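Local coordinates for endolysin (Escherichia coli O157 typing phage 15, PDB 7M5I), which probably cleaves the beta-1,4 glycan links of the host peptidoglycan as a muramidase, releasing phage progeny once the holin has opened the inner membrane, at residues A[7-11]-A[12-16]; A[53-57]-A[58-62]; A[66-69]-A[70-74]; A[96-99]-A[100-104]. All blocks are in the same frame, centred on the assembly; numbering follows the deposited sequence.

Contact 1 of 4, residues A[7-11]-A[12-16]; sequences MQLSR and KGLDA
Ser10 and Gly13 meet where the chain turns into helix 11-21. Among the backbone bonds, Leu14 N reaches Ser10 O at 2.9 Å, and Asp15 N reaches Arg11 O at the same 2.9 Å. The hydroxyl of Ser10 adds a bond of its own: OG accepts from Gly13 N at 2.9 Å, a chi1 of 75° pointing it at that N-H. The same OG is also hydrogen-bonded to Asp89 of helix 85-98.

The charged pair spans the first turn, from Arg11 to Asp15. Arg11 NH1 donates to Asp15 OD2 at 3.0 Å in a salt bridge that meets the oxygen nearly along its C-O axis, with the guanidinium and carboxylate planes 52° apart. Bends at chi2 and chi3 of Arg11 fold the chain round to this carboxylate, and CG of Lys12 lies over the rim of one face of the guanidinium.

Apolar contact is on the inner side. Leu9 CD2 and Leu14 CD1 touch at 4.0 Å, the two side chains crossing at about a right angle, while Leu9 CD1 rests on the backbone of Gly13. Leu14 goes on to pack against Leu64 and Leu65 of helix 57-78. Together this is a serine N-cap with a hydrophobic staple, Leu9 to Leu14, and an i to i+4 salt bridge in the first turn.

Contact 2 of 4, residues A[53-57]-A[58-62]; sequences MKITA and EQAEQ
The extended chain of 53-55 turns at Thr56 into the first turn of helix 57-78, where Ala60 N bonds to Thr56 O and Glu61 N to Ala57 O. Thr56 and Gln59 form a capping box, each side chain bonding to the backbone N of the other. Gln59 N donates to Thr56 OG1 at 3.1 Å, nearly straight at 165°; a chi1 of 68° turns the hydroxyl toward that N-H. In return Thr56 N donates to Gln59 OE1 at 2.9 Å, in the carbonyl plane and on a lone pair, and this bond should fix the rotation of the amide. The Gln59 chain runs back from the helix toward the incoming extended chain, so that OE1 also lies against Ile55 CA at 3.2 Å.

Beside the box, Ile55 turns into the protein, where it lies against Ile37 of strand 35-38, and Ala60 touches Leu23 and Tyr39. Glu61 leads away to a salt bridge with Lys18 of helix 11-21. In the positions of a hydrophobic staple, either end of the cap, Ile55 CD1 lies 3.9 Å from Ala60 CB.

Contact 3 of 4, residues A[66-69]-A[70-74]; sequences ADVE and KFVAA
A kink in the long helix 57-78 lies between these segments, where the backbone N atoms of Lys70 and Phe71 lack a bond to the turn before. A water fills in at the first of them: it donates to Ala66 O at 2.7 Å and accepts from Lys70 N at 3.0 Å, bridging the two groups that a regular turn would join directly. Phe71 N turns instead to Val68 O, three residues back, through a bent bond of 130° in which the donor stands well above the carbonyl plane. Val68 O takes a second and straighter bond from Val72 N at 3.0 Å, so two donors grip it. Regular spacing returns with this Val72 bond and continues from Ala73 N to Glu69 O.

Val72 leans back over the preceding turn, its CG2 4.3 Å from Val68 CG2, and packs on Phe88 and Val92 of helix 85-98. Phe71 makes an edge-to-face pair with Tyr96 of that helix, while Asp67 OD2 is hydrogen-bonded to Thr41. With chi1 -62° the Phe71 ring stands out from the helix; Phe71 N makes no bond to Asp67 O, and the CD1-CE1 edge lies beside that oxygen instead, CD1 3.4 Å away.

Contact 4 of 4, residues A[96-99]-A[100-104]; sequences YNIG and ITAMQ
Ile98 and Ala102 make the tight side of this corner. Ile98 CD1 is 3.8 Å from Ala102 CB and equally close to the backbone of the next residue, at 3.8 Å from Met103 N. A chi1 of 71° sends CG1 toward the following helix, and the straight remainder of the chain reaches Ala102 and the backbone of Met103. Phe108 touches both Ile98 and Met103, and Trp127 lies against Ile98 and Ala102, so this side is covered by helix 107-113 and the loop of Trp127.

Between the two side chains the backbone makes a helix-to-helix turn: helix 85-98 ends, Gly99 takes a positive phi of 93°, and helix 100-104 starts at once with Gly99 as its N-cap residue. Gly99 O then accepts from Met103 N at 3.2 Å, in the carbonyl plane, as the opening bond of the short helix.

The looser side is bridged by water. Ile98 O and Ala102 N do not meet directly; a water donates to the first at 3.0 Å and accepts from the second at 3.0 Å, linking the two groups across the turn. Near it Thr101 is exposed and hardly touches the preceding segment, while Ile100 heads the other way, onto Phe71 and Ala74 of helix 57-78.

In the fold
Contacts 2 and 3 share helix 57-78, the one at its start and the other at its kink, with centres 19 Å apart. Contact 3 sits between contacts 1 and 4 and touches both: Leu9 CD2 lies 4.2 Å from Val68 CG2, and Ala74 CB lies 3.8 Å from Ile100 CG2. Contacts 1 and 4, on opposite sides of the chain's centre, do not touch, their nearest atoms about 8 Å apart. Each contact has a side chain within about 10 Å of that of Glu21, the predicted proton donor/acceptor of this glycosyl hydrolase 24 lysozyme: Asp67 at about 7 Å, Leu14 and Ala60 at about 9 Å, and Ile98 at about 10 Å.

Contact 1 of 4, residues A[7-11]-A[12-16]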
# COMPACT_ATOMS: atom_id res chain seq x y z
N MET A 7 11.05 -1.01 -11.85
CA MET A 7 9.78 -0.28 -12.13
C MET A 7 9.58 0.84 -11.09
O MET A 7 10.15 0.74 -9.95
CB MET A 7 8.62 -1.29 -12.05
CG MET A 7 8.72 -2.38 -13.05
SD MET A 7 7.29 -3.38 -13.11
CE MET A 7 6.11 -2.32 -13.97
N GLN A 8 8.73 1.81 -11.42
CA GLN A 8 8.34 2.92 -10.54
C GLN A 8 6.83 2.87 -10.36
O GLN A 8 6.13 2.42 -11.21
CB GLN A 8 8.77 4.28 -11.11
CG GLN A 8 10.22 4.29 -11.62
CD GLN A 8 10.85 5.66 -11.64
OE1 GLN A 8 11.35 6.11 -12.67
NE2 GLN A 8 10.85 6.33 -10.50
N LEU A 9 6.35 3.37 -9.25
CA LEU A 9 4.90 3.59 -9.05
C LEU A 9 4.41 4.63 -10.07
O LEU A 9 5.06 5.69 -10.26
CB LEU A 9 4.72 4.08 -7.61
CG LEU A 9 3.31 4.15 -7.11
CD1 LEU A 9 2.63 2.80 -7.08
CD2 LEU A 9 3.38 4.70 -5.67
N SER A 10 3.32 4.35 -10.77
CA SER A 10 2.81 5.29 -11.79
C SER A 10 2.12 6.45 -11.08
O SER A 10 1.80 6.28 -9.90
CB SER A 10 1.88 4.62 -12.77
OG SER A 10 0.64 4.39 -12.17
N ARG A 11 1.79 7.50 -11.81
CA ARG A 11 0.94 8.60 -11.29
C ARG A 11 -0.38 8.01 -10.81
O ARG A 11 -0.84 8.39 -9.73
CB ARG A 11 0.68 9.62 -12.39
CG ARG A 11 0.04 10.90 -11.88
CD ARG A 11 -1.44 10.96 -12.18
NE ARG A 11 -1.75 10.78 -13.62
CZ ARG A 11 -2.98 10.50 -14.10
NH1 ARG A 11 -4.01 10.38 -13.28
NH2 ARG A 11 -3.14 10.26 -15.39
N LYS A 12 -0.99 7.14 -11.63
CA LYS A 12 -2.28 6.51 -11.26
C LYS A 12 -2.10 5.65 -10.00
O LYS A 12 -3.03 5.60 -9.12
CB LYS A 12 -2.81 5.70 -12.43
CG LYS A 12 -3.37 6.50 -13.59
CD LYS A 12 -3.87 5.59 -14.70
CE LYS A 12 -4.60 6.39 -15.76
NZ LYS A 12 -4.61 5.76 -17.11
N GLY A 13 -0.96 4.98 -9.85
CA GLY A 13 -0.70 4.16 -8.66
C GLY A 13 -0.56 5.02 -7.42
O GLY A 13 -1.10 4.65 -6.37
N LEU A 14 0.11 6.17 -7.55
CA LEU A 14 0.27 7.09 -6.39
C LEU A 14 -1.13 7.65 -6.04
O LEU A 14 -1.43 7.69 -4.85
CB LEU A 14 1.25 8.21 -6.70
CG LEU A 14 1.58 9.13 -5.52
CD1 LEU A 14 2.40 8.42 -4.49
CD2 LEU A 14 2.28 10.35 -6.02
N ASP A 15 -1.91 8.02 -7.03
CA ASP A 15 -3.31 8.53 -6.85
C ASP A 15 -4.12 7.48 -6.08
O ASP A 15 -4.88 7.85 -5.20
CB ASP A 15 -3.96 8.83 -8.22
CG ASP A 15 -3.49 10.01 -9.06
OD1 ASP A 15 -2.78 10.91 -8.54
OD2 ASP A 15 -3.84 10.01 -10.26
N ALA A 16 -3.98 6.18 -6.39
CA ALA A 16 -4.71 5.11 -5.71
C ALA A 16 -4.28 5.02 -4.24
O ALA A 16 -5.17 4.93 -3.33
CB ALA A 16 -4.57 3.78 -6.43

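Contact 2 of 4, residues A[53-57]-A[58-62]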
# COMPACT_ATOMS: atom_id res chain seq x y z
N MET A 53 0.94 19.81 14.39
CA MET A 53 1.61 20.15 13.11
C MET A 53 0.55 20.39 12.04
O MET A 53 -0.53 19.73 12.09
CB MET A 53 2.50 19.00 12.60
CG MET A 53 3.86 19.00 13.26
SD MET A 53 4.75 17.52 12.58
CE MET A 53 4.79 17.98 10.84
N LYS A 54 0.87 21.29 11.11
CA LYS A 54 0.04 21.54 9.90
C LYS A 54 0.98 21.56 8.71
O LYS A 54 2.08 22.14 8.80
CB LYS A 54 -0.71 22.86 10.00
CG LYS A 54 -1.86 22.82 10.99
CD LYS A 54 -2.53 24.17 11.23
CE LYS A 54 -3.51 24.12 12.39
NZ LYS A 54 -4.10 25.46 12.64
N ILE A 55 0.57 20.93 7.63
CA ILE A 55 1.39 20.81 6.42
C ILE A 55 0.52 21.23 5.23
O ILE A 55 -0.71 21.27 5.36
CB ILE A 55 1.95 19.38 6.23
CG1 ILE A 55 0.88 18.31 6.11
CG2 ILE A 55 2.96 19.09 7.34
CD1 ILE A 55 1.48 16.95 5.70
N THR A 56 1.16 21.49 4.10
CA THR A 56 0.45 21.73 2.82
C THR A 56 0.18 20.43 2.11
O THR A 56 0.84 19.40 2.41
CB THR A 56 1.28 22.68 1.94
OG1 THR A 56 2.45 21.99 1.53
CG2 THR A 56 1.59 24.00 2.58
N ALA A 57 -0.69 20.45 1.09
CA ALA A 57 -0.95 19.27 0.26
C ALA A 57 0.35 18.86 -0.48
O ALA A 57 0.56 17.68 -0.70
CB ALA A 57 -2.07 19.58 -0.72
N GLU A 58 1.17 19.82 -0.85
CA GLU A 58 2.47 19.53 -1.55
C GLU A 58 3.40 18.76 -0.60
O GLU A 58 4.00 17.75 -1.04
CB GLU A 58 3.16 20.80 -2.03
CG GLU A 58 2.43 21.45 -3.19
CD GLU A 58 1.23 22.34 -2.86
OE1 GLU A 58 0.94 22.64 -1.64
OE2 GLU A 58 0.58 22.75 -3.86
N GLN A 59 3.49 19.21 0.64
CA GLN A 59 4.30 18.53 1.67
C GLN A 59 3.75 17.11 1.82
O GLN A 59 4.55 16.14 1.87
CB GLN A 59 4.26 19.26 3.00
CG GLN A 59 5.15 20.47 2.95
CD GLN A 59 5.04 21.36 4.14
OE1 GLN A 59 3.98 21.64 4.67
NE2 GLN A 59 6.19 21.85 4.56
N ALA A 60 2.42 16.94 1.93
CA ALA A 60 1.81 15.60 2.10
C ALA A 60 2.25 14.68 0.96
O ALA A 60 2.58 13.53 1.21
CB ALA A 60 0.30 15.70 2.17
N GLU A 61 2.24 15.16 -0.27
CA GLU A 61 2.68 14.30 -1.40
C GLU A 61 4.17 13.95 -1.26
O GLU A 61 4.52 12.73 -1.48
CB GLU A 61 2.44 15.00 -2.75
CG GLU A 61 2.74 14.08 -3.92
CD GLU A 61 2.49 14.80 -5.22
OE1 GLU A 61 3.33 15.58 -5.60
OE2 GLU A 61 1.43 14.63 -5.79
N GLN A 62 4.98 14.94 -0.91
CA GLN A 62 6.45 14.74 -0.71
C GLN A 62 6.67 13.61 0.31
O GLN A 62 7.53 12.70 0.06
CB GLN A 62 7.12 16.07 -0.37
CG GLN A 62 8.53 15.99 0.19
CD GLN A 62 9.04 17.32 0.73
OE1 GLN A 62 8.57 18.40 0.35
NE2 GLN A 62 10.03 17.27 1.64

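Contact 3 of 4, residues A[66-69]-A[70-74]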
# COMPACT_ATOMS: atom_id res chain seq x y z
N ALA A 66 8.30 9.74 -0.17
CA ALA A 66 9.48 9.30 0.60
C ALA A 66 9.11 7.98 1.31
O ALA A 66 9.94 7.07 1.30
CB ALA A 66 9.90 10.35 1.59
N ASP A 67 7.89 7.91 1.88
CA ASP A 67 7.35 6.75 2.63
C ASP A 67 7.34 5.51 1.70
O ASP A 67 7.64 4.38 2.21
CB ASP A 67 5.89 6.95 3.05
CG ASP A 67 5.57 7.89 4.21
OD1 ASP A 67 6.52 8.16 5.00
OD2 ASP A 67 4.31 8.40 4.27
N VAL A 68 6.92 5.65 0.44
CA VAL A 68 6.58 4.45 -0.40
C VAL A 68 7.87 3.89 -1.01
O VAL A 68 7.83 2.77 -1.48
CB VAL A 68 5.57 4.65 -1.55
CG1 VAL A 68 4.22 5.10 -1.05
CG2 VAL A 68 6.07 5.57 -2.60
N GLU A 69 8.97 4.62 -1.00
CA GLU A 69 10.21 4.29 -1.75
C GLU A 69 10.70 2.88 -1.40
O GLU A 69 10.99 2.09 -2.33
CB GLU A 69 11.24 5.39 -1.52
CG GLU A 69 12.27 5.50 -2.60
CD GLU A 69 13.40 6.47 -2.24
OE1 GLU A 69 13.17 7.36 -1.36
OE2 GLU A 69 14.51 6.31 -2.78
N LYS A 70 10.75 2.53 -0.11
CA LYS A 70 11.31 1.21 0.30
C LYS A 70 10.35 0.10 -0.13
O LYS A 70 10.83 -1.05 -0.26
CB LYS A 70 11.65 1.19 1.79
CG LYS A 70 10.45 1.26 2.72
CD LYS A 70 10.82 1.18 4.23
CE LYS A 70 9.71 0.50 4.99
NZ LYS A 70 9.92 0.46 6.46
N PHE A 71 9.07 0.38 -0.30
CA PHE A 71 8.03 -0.59 -0.71
C PHE A 71 8.10 -0.86 -2.21
O PHE A 71 8.00 -2.06 -2.60
CB PHE A 71 6.63 -0.16 -0.26
CG PHE A 71 6.53 -0.07 1.26
CD1 PHE A 71 6.90 1.09 1.91
CD2 PHE A 71 6.14 -1.15 2.03
CE1 PHE A 71 6.79 1.20 3.30
CE2 PHE A 71 6.03 -1.04 3.40
CZ PHE A 71 6.37 0.13 4.04
N VAL A 72 8.30 0.18 -2.99
CA VAL A 72 8.63 0.06 -4.43
C VAL A 72 9.89 -0.83 -4.58
O VAL A 72 9.87 -1.81 -5.41
CB VAL A 72 8.83 1.46 -5.05
CG1 VAL A 72 9.35 1.37 -6.46
CG2 VAL A 72 7.54 2.28 -4.99
N ALA A 73 10.94 -0.56 -3.80
CA ALA A 73 12.21 -1.31 -3.89
C ALA A 73 11.91 -2.79 -3.59
O ALA A 73 12.39 -3.67 -4.32
CB ALA A 73 13.27 -0.74 -2.97
N ALA A 74 11.17 -3.05 -2.53
CA ALA A 74 10.90 -4.43 -2.07
C ALA A 74 10.08 -5.18 -3.13
O ALA A 74 10.30 -6.40 -3.33
CB ALA A 74 10.19 -4.43 -0.73
O HOH W 1 11.04 4.65 1.93

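Contact 4 of 4, residues A[96-99]-A[100-104]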
# COMPACT_ATOMS: atom_id res chain seq x y z
N TYR A 96 2.44 -1.75 0.75
CA TYR A 96 2.51 -0.51 1.56
C TYR A 96 1.61 -0.64 2.80
O TYR A 96 1.90 -0.03 3.86
CB TYR A 96 2.10 0.68 0.71
CG TYR A 96 2.35 1.98 1.43
CD1 TYR A 96 3.64 2.26 1.86
CD2 TYR A 96 1.36 2.90 1.70
CE1 TYR A 96 3.93 3.44 2.53
CE2 TYR A 96 1.63 4.08 2.37
CZ TYR A 96 2.92 4.36 2.78
OH TYR A 96 3.28 5.45 3.53
N ASN A 97 0.55 -1.44 2.70
CA ASN A 97 -0.41 -1.66 3.80
C ASN A 97 0.01 -2.86 4.64
O ASN A 97 0.02 -2.77 5.89
CB ASN A 97 -1.81 -1.76 3.20
CG ASN A 97 -2.89 -2.07 4.21
OD1 ASN A 97 -3.54 -3.09 4.12
ND2 ASN A 97 -2.98 -1.25 5.25
N ILE A 98 0.37 -3.98 4.04
CA ILE A 98 0.62 -5.22 4.84
C ILE A 98 2.08 -5.30 5.32
O ILE A 98 2.33 -6.04 6.27
CB ILE A 98 0.18 -6.50 4.12
CG1 ILE A 98 1.10 -6.84 2.93
CG2 ILE A 98 -1.28 -6.41 3.73
CD1 ILE A 98 0.81 -8.14 2.31
N GLY A 99 2.97 -4.55 4.70
CA GLY A 99 4.41 -4.51 4.99
C GLY A 99 5.21 -5.47 4.11
O GLY A 99 4.64 -6.43 3.54
N ILE A 100 6.51 -5.29 4.16
CA ILE A 100 7.48 -5.96 3.26
C ILE A 100 7.52 -7.45 3.57
O ILE A 100 7.39 -8.24 2.64
CB ILE A 100 8.85 -5.25 3.35
CG1 ILE A 100 8.77 -3.84 2.76
CG2 ILE A 100 9.90 -6.11 2.65
CD1 ILE A 100 10.04 -3.05 2.88
N THR A 101 7.76 -7.84 4.83
CA THR A 101 7.87 -9.27 5.20
C THR A 101 6.62 -10.04 4.80
O THR A 101 6.78 -11.17 4.26
CB THR A 101 8.21 -9.49 6.68
OG1 THR A 101 9.53 -8.99 6.82
CG2 THR A 101 8.16 -10.95 7.04
N ALA A 102 5.43 -9.46 5.00
CA ALA A 102 4.17 -10.18 4.73
C ALA A 102 4.09 -10.43 3.21
O ALA A 102 3.67 -11.52 2.81
CB ALA A 102 3.01 -9.33 5.19
N MET A 103 4.40 -9.41 2.43
CA MET A 103 4.39 -9.53 0.94
C MET A 103 5.40 -10.60 0.53
O MET A 103 5.07 -11.46 -0.31
CB MET A 103 4.71 -8.20 0.28
CG MET A 103 4.86 -8.27 -1.24
SD MET A 103 6.49 -8.80 -1.81
CE MET A 103 7.49 -7.41 -1.34
N GLN A 104 6.61 -10.55 1.07
CA GLN A 104 7.72 -11.45 0.62
C GLN A 104 7.33 -12.92 0.77
O GLN A 104 7.71 -13.74 -0.08
CB GLN A 104 9.01 -11.15 1.35
CG GLN A 104 9.64 -9.85 0.89
CD GLN A 104 10.78 -9.46 1.78
OE1 GLN A 104 10.91 -9.96 2.90
NE2 GLN A 104 11.59 -8.53 1.28
O HOH W 2 4.98 -7.31 7.01